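Possible galactose mutarotase (Streptomyces platensis subsp. rosaceus, PDB 4RNL) is of unconfirmed function but probably interconverts the alpha and beta anomers of galactose or a related aldose. Local coordinates at residues A162-S167 with E335-F340; P255-E260 with A271-E276. All coordinates share one frame; numbering follows the deposited sequence.

How the contacts relate
Contacts 1 and 2 belong to one antiparallel sheet of the galactose mutarotase-like beta-sandwich, and their centres lie about 9 Å apart. Contact 1 pairs strand 162-171 with strand 332-342; contact 2 pairs strand 268-274 with strand 256-262, and the two meet where 332-342 runs beside 268-274. Probable hydrogen bonds mark that seam: Val-337 N to Ala-273 O at 2.8 Å and Ala-271 N to Ala-339 O at 2.9 Å. Along the chain, the hairpin of contact 2 is nested within the long excursion closed by contact 1. Thr-336 OG1 is hydrogen-bonded to Thr-274 OG1, which also ties the contacts together, and to Thr-309 OG1 of strand 305-310.

Contact 1: A162-S167 with E335-F340; sequences ALRIVS and ETVYAF
Tyr-338 N gives Leu-163 O a 2.8 Å hydrogen bond, its donor lying in the carbonyl plane, between two neighbouring antiparallel strands of the mutarotase beta-sandwich. The strand directions differ by 172°, and two hydrogen-bonded pairs set the register: this one and that of Ile-165 with Thr-336, where the bond from Ile-165 N to Thr-336 O is nearly straight. Non-hydrogen-bonded pairs alternate with these.

A side-chain link also spans the strands. In the conformer of Arg-164 described, one of two, NE donates a 2.8 Å salt-bridging hydrogen bond to Glu-335 OE2. The oxygen lies in the guanidinium plane and is approached nearly along its own C-O bond, yet the carboxylate is turned 57° from that plane. This conformer leaves the backbone with CG anti to N (chi1 174°) and bends at chi3, which carries NE back toward the neighbouring strand; the other carboxylate oxygen, OE1, is engaged by Arg-333.

The sheet's two faces differ in character. Beside the salt bridge, Val-166 CG2 rests on Glu-335 CG at 3.9 Å, and Val-337 lies alongside Arg-164, its CG1 meeting Ala-162 CB. On the face of Leu-163, Ile-165 and Tyr-338, the contacts are largely apolar, and strand 180-185 covers Ile-165 and Tyr-338 through Asn-181. There Ile-165 CD1 comes obliquely to the phenol ring, 4.0 Å from Tyr-338 CE1.

Contact 2: P255-E260 with A271-E276; sequences PRTVAE and ALATTE
A beta hairpin with a classic bulge joins these segments: Val-258 and Ala-259 both lie opposite Leu-272, so the register shifts by one residue. Both of their amides converge on Leu-272 O. The bond from Val-258 N is short, 2.8 Å, whereas that from Ala-259 N reaches 3.3 Å. Leu-272 N returns a nearly straight bond to Ala-259 O, and Ala-259 CB packs on Leu-272 CB.

At the other end, Arg-256 grips Thr-274 O twice. Its backbone N lies 3.2 Å from Thr-274 O and its NH2 2.9 Å from the same oxygen, the two donors arriving from opposite faces of the carbonyl plane. NH2 also reaches Glu-276 O at 3.0 Å, so one terminal nitrogen spans two carbonyls just where the strand ends. The side chain gets there by setting CG between N and the carbonyl carbon (chi1 80°) and bending again at chi2. Val-258 CG1 lies 3.5 Å above one guanidinium face, offset toward the rim of the group, while NH1 is held by Asp-248 O. With an alanine in place of Arg-256, the carbonyls of Glu-276 and Asp-248 would probably lose this donor, Thr-274 O would keep the backbone bond alone of the two, and the Val-258 methyl would lose its cover.

Thr-274 OG1 accepts from Glu-276 N at 3.1 Å, forming an ST turn, and is also bonded to Thr-336 OG1. Elsewhere, Val-258 CG2 touches Thr-274 CG2 at 3.8 Å, the side chains meeting at an angle, and Pro-255 CB packs against Ala-273 CB.

In the sheet, strand 332-342 flanks the hairpin beside 268-274 and strand 199-202 beside 256-262, while Leu-272 packs on Leu-307 and Leu-279 of strands 305-310 and 278-282 in another sheet.

Contact 1: A162-S167 with E335-F340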
loop_
_atom_site.group_PDB
_atom_site.type_symbol
_atom_site.label_atom_id
_atom_site.label_comp_id
_atom_site.label_asym_id
_atom_site.label_seq_id
_atom_site.Cartn_x
_atom_site.Cartn_y
_atom_site.Cartn_z
ATOM N N ALA A 162 12.589 3.450 10.738
ATOM C CA ALA A 162 11.223 3.784 10.324
ATOM C C ALA A 162 11.163 4.373 8.922
ATOM O O ALA A 162 11.849 5.348 8.627
ATOM C CB ALA A 162 10.585 4.749 11.320
ATOM N N LEU A 163 10.321 3.790 8.071
ATOM C CA LEU A 163 10.048 4.342 6.744
ATOM C C LEU A 163 8.750 5.139 6.795
ATOM O O LEU A 163 7.708 4.608 7.184
ATOM C CB LEU A 163 9.875 3.218 5.718
ATOM C CG LEU A 163 9.380 3.637 4.333
ATOM C CD1 LEU A 163 10.455 4.439 3.614
ATOM C CD2 LEU A 163 8.968 2.412 3.520
ATOM N N ARG A 164 8.808 6.403 6.389
ATOM C CA ARG A 164 7.618 7.256 6.409
ATOM C C ARG A 164 7.173 7.576 4.990
ATOM O O ARG A 164 7.982 7.942 4.142
ATOM C CB ARG A 164 7.888 8.555 7.180
ATOM C CG ARG A 164 6.738 9.561 7.133
ATOM C CD ARG A 164 7.093 10.872 7.828
ATOM N NE ARG A 164 6.858 10.815 9.272
ATOM C CZ ARG A 164 7.810 10.631 10.179
ATOM N NH1 ARG A 164 9.068 10.495 9.796
ATOM N NH2 ARG A 164 7.506 10.589 11.467
ATOM N N ILE A 165 5.877 7.418 4.721
ATOM C CA ILE A 165 5.349 7.776 3.400
ATOM C C ILE A 165 4.229 8.793 3.576
ATOM O O ILE A 165 3.207 8.490 4.196
ATOM C CB ILE A 165 4.794 6.551 2.635
ATOM C CG1 ILE A 165 5.870 5.470 2.492
ATOM C CG2 ILE A 165 4.334 6.965 1.245
ATOM C CD1 ILE A 165 5.350 4.155 1.873
ATOM N N VAL A 166 4.426 10.001 3.050
ATOM C CA VAL A 166 3.398 11.045 3.152
ATOM C C VAL A 166 2.882 11.331 1.757
ATOM O O VAL A 166 3.669 11.650 0.866
ATOM C CB VAL A 166 3.975 12.337 3.768
ATOM C CG1 VAL A 166 2.895 13.433 3.860
ATOM C CG2 VAL A 166 4.574 12.041 5.142
ATOM N N SER A 167 1.571 11.201 1.559
ATOM C CA SER A 167 0.982 11.450 0.246
ATOM C C SER A 167 0.164 12.738 0.305
ATOM O O SER A 167 -0.659 12.908 1.203
ATOM C CB SER A 167 0.104 10.270 -0.183
ATOM O OG SER A 167 0.810 9.038 -0.043
ATOM N N GLU A 335 -0.681 9.920 5.787
ATOM C CA GLU A 335 0.651 9.590 6.268
ATOM C C GLU A 335 0.648 8.233 6.933
ATOM O O GLU A 335 -0.192 7.953 7.791
ATOM C CB GLU A 335 1.153 10.660 7.250
ATOM C CG GLU A 335 2.488 10.292 7.923
ATOM C CD GLU A 335 2.963 11.336 8.926
ATOM O OE1 GLU A 335 2.195 12.268 9.232
ATOM O OE2 GLU A 335 4.107 11.217 9.422
ATOM N N THR A 336 1.587 7.391 6.520
ATOM C CA THR A 336 1.737 6.061 7.083
ATOM C C THR A 336 3.215 5.839 7.417
ATOM O O THR A 336 4.102 6.263 6.673
ATOM C CB THR A 336 1.176 4.988 6.118
ATOM O OG1 THR A 336 -0.241 5.201 5.947
ATOM C CG2 THR A 336 1.392 3.588 6.686
ATOM N N VAL A 337 3.482 5.233 8.569
ATOM C CA VAL A 337 4.858 5.000 8.994
ATOM C C VAL A 337 5.033 3.518 9.284
ATOM O O VAL A 337 4.230 2.919 10.002
ATOM C CB VAL A 337 5.211 5.797 10.268
ATOM C CG1 VAL A 337 6.677 5.568 10.647
ATOM C CG2 VAL A 337 4.933 7.287 10.081
ATOM N N TYR A 338 6.072 2.925 8.702
ATOM C CA TYR A 338 6.405 1.534 8.954
ATOM C C TYR A 338 7.615 1.529 9.873
ATOM O O TYR A 338 8.723 1.811 9.423
ATOM C CB TYR A 338 6.789 0.841 7.648
ATOM C CG TYR A 338 5.690 0.753 6.607
ATOM C CD1 TYR A 338 5.312 1.867 5.862
ATOM C CD2 TYR A 338 5.065 -0.459 6.344
ATOM C CE1 TYR A 338 4.318 1.779 4.897
ATOM C CE2 TYR A 338 4.080 -0.561 5.380
ATOM C CZ TYR A 338 3.711 0.560 4.662
ATOM O OH TYR A 338 2.724 0.450 3.711
ATOM N N ALA A 339 7.415 1.215 11.150
ATOM C CA ALA A 339 8.510 1.239 12.120
ATOM C C ALA A 339 8.947 -0.180 12.468
ATOM O O ALA A 339 8.179 -0.950 13.052
ATOM C CB ALA A 339 8.098 2.001 13.384
ATOM N N PHE A 340 10.182 -0.522 12.106
ATOM C CA PHE A 340 10.700 -1.868 12.333
ATOM C C PHE A 340 11.530 -1.926 13.602
ATOM O O PHE A 340 12.220 -0.968 13.953
ATOM C CB PHE A 340 11.532 -2.345 11.129
ATOM C CG PHE A 340 10.722 -2.525 9.870
ATOM C CD1 PHE A 340 10.460 -1.445 9.036
ATOM C CD2 PHE A 340 10.200 -3.771 9.535
ATOM C CE1 PHE A 340 9.695 -1.607 7.879
ATOM C CE2 PHE A 340 9.443 -3.941 8.390
ATOM C CZ PHE A 340 9.180 -2.855 7.562
#

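Contact 2: P255-E260 with A271-E276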
loop_
_atom_site.group_PDB
_atom_site.type_symbol
_atom_site.label_atom_id
_atom_site.label_comp_id
_atom_site.label_asym_id
_atom_site.label_seq_id
_atom_site.Cartn_x
_atom_site.Cartn_y
_atom_site.Cartn_z
ATOM N N PRO A 255 -0.633 10.557 12.681
ATOM C CA PRO A 255 -0.676 9.094 12.656
ATOM C C PRO A 255 -0.594 8.489 14.054
ATOM O O PRO A 255 -0.012 9.089 14.963
ATOM C CB PRO A 255 0.562 8.721 11.832
ATOM C CG PRO A 255 1.484 9.898 11.976
ATOM C CD PRO A 255 0.595 11.097 12.067
ATOM N N ARG A 256 -1.196 7.315 14.221
ATOM C CA ARG A 256 -1.076 6.555 15.461
ATOM C C ARG A 256 -0.922 5.093 15.087
ATOM O O ARG A 256 -1.348 4.683 14.005
ATOM C CB ARG A 256 -2.297 6.776 16.373
ATOM C CG ARG A 256 -3.563 5.961 16.019
ATOM C CD ARG A 256 -4.145 6.295 14.644
ATOM N NE ARG A 256 -5.565 5.926 14.529
ATOM C CZ ARG A 256 -6.256 5.950 13.390
ATOM N NH1 ARG A 256 -7.536 5.616 13.381
ATOM N NH2 ARG A 256 -5.662 6.308 12.260
ATOM N N THR A 257 -0.293 4.309 15.960
ATOM C CA THR A 257 -0.073 2.886 15.682
ATOM C C THR A 257 -1.412 2.162 15.599
ATOM O O THR A 257 -2.223 2.247 16.523
ATOM C CB THR A 257 0.768 2.244 16.786
ATOM O OG1 THR A 257 2.030 2.919 16.864
ATOM C CG2 THR A 257 0.996 0.757 16.500
ATOM N N VAL A 258 -1.652 1.462 14.495
ATOM C CA VAL A 258 -2.932 0.770 14.300
ATOM C C VAL A 258 -2.730 -0.719 14.063
ATOM O O VAL A 258 -3.687 -1.501 14.118
ATOM C CB VAL A 258 -3.723 1.340 13.107
ATOM C CG1 VAL A 258 -4.114 2.806 13.366
ATOM C CG2 VAL A 258 -2.911 1.199 11.816
ATOM N N ALA A 259 -1.489 -1.118 13.804
ATOM C CA ALA A 259 -1.207 -2.523 13.545
ATOM C C ALA A 259 0.169 -2.882 14.052
ATOM O O ALA A 259 1.114 -2.102 13.908
ATOM C CB ALA A 259 -1.313 -2.827 12.058
ATOM N N GLU A 260 0.280 -4.069 14.641
ATOM C CA GLU A 260 1.581 -4.609 15.040
ATOM C C GLU A 260 1.698 -6.008 14.486
ATOM O O GLU A 260 0.874 -6.870 14.795
ATOM C CB GLU A 260 1.713 -4.631 16.570
ATOM C CG GLU A 260 1.792 -3.228 17.189
ATOM C CD GLU A 260 1.718 -3.248 18.703
ATOM O OE1 GLU A 260 1.288 -4.277 19.265
ATOM O OE2 GLU A 260 2.092 -2.235 19.333
ATOM N N ALA A 271 5.568 -1.999 13.540
ATOM C CA ALA A 271 4.468 -1.186 14.049
ATOM C C ALA A 271 4.069 -0.242 12.931
ATOM O O ALA A 271 4.896 0.541 12.442
ATOM C CB ALA A 271 4.899 -0.404 15.288
ATOM N N LEU A 272 2.810 -0.323 12.519
ATOM C CA LEU A 272 2.301 0.467 11.404
ATOM C C LEU A 272 1.424 1.577 11.965
ATOM O O LEU A 272 0.433 1.296 12.651
ATOM C CB LEU A 272 1.449 -0.431 10.488
ATOM C CG LEU A 272 0.985 0.158 9.150
ATOM C CD1 LEU A 272 2.182 0.529 8.304
ATOM C CD2 LEU A 272 0.083 -0.797 8.377
ATOM N N ALA A 273 1.783 2.826 11.676
ATOM C CA ALA A 273 1.010 3.979 12.150
ATOM C C ALA A 273 0.435 4.725 10.961
ATOM O O ALA A 273 1.076 4.807 9.910
ATOM C CB ALA A 273 1.872 4.893 12.992
ATOM N N THR A 274 -0.774 5.267 11.112
ATOM C CA THR A 274 -1.413 5.935 9.987
ATOM C C THR A 274 -2.440 6.967 10.413
ATOM O O THR A 274 -2.952 6.934 11.533
ATOM C CB THR A 274 -2.086 4.916 9.031
ATOM O OG1 THR A 274 -2.469 5.569 7.813
ATOM C CG2 THR A 274 -3.323 4.283 9.677
ATOM N N THR A 275 -2.729 7.887 9.498
ATOM C CA THR A 275 -3.810 8.854 9.651
ATOM C C THR A 275 -5.128 8.275 9.127
ATOM O O THR A 275 -6.208 8.803 9.398
ATOM C CB THR A 275 -3.502 10.110 8.834
ATOM O OG1 THR A 275 -3.176 9.717 7.496
ATOM C CG2 THR A 275 -2.315 10.867 9.438
ATOM N N GLU A 276 -5.031 7.194 8.359
ATOM C CA GLU A 276 -6.195 6.625 7.660
ATOM C C GLU A 276 -7.209 5.961 8.588
ATOM O O GLU A 276 -6.853 5.484 9.671
ATOM C CB GLU A 276 -5.710 5.597 6.626
ATOM C CG GLU A 276 -4.950 6.213 5.458
ATOM C CD GLU A 276 -5.861 6.968 4.501
ATOM O OE1 GLU A 276 -7.040 6.583 4.358
ATOM O OE2 GLU A 276 -5.402 7.956 3.886
#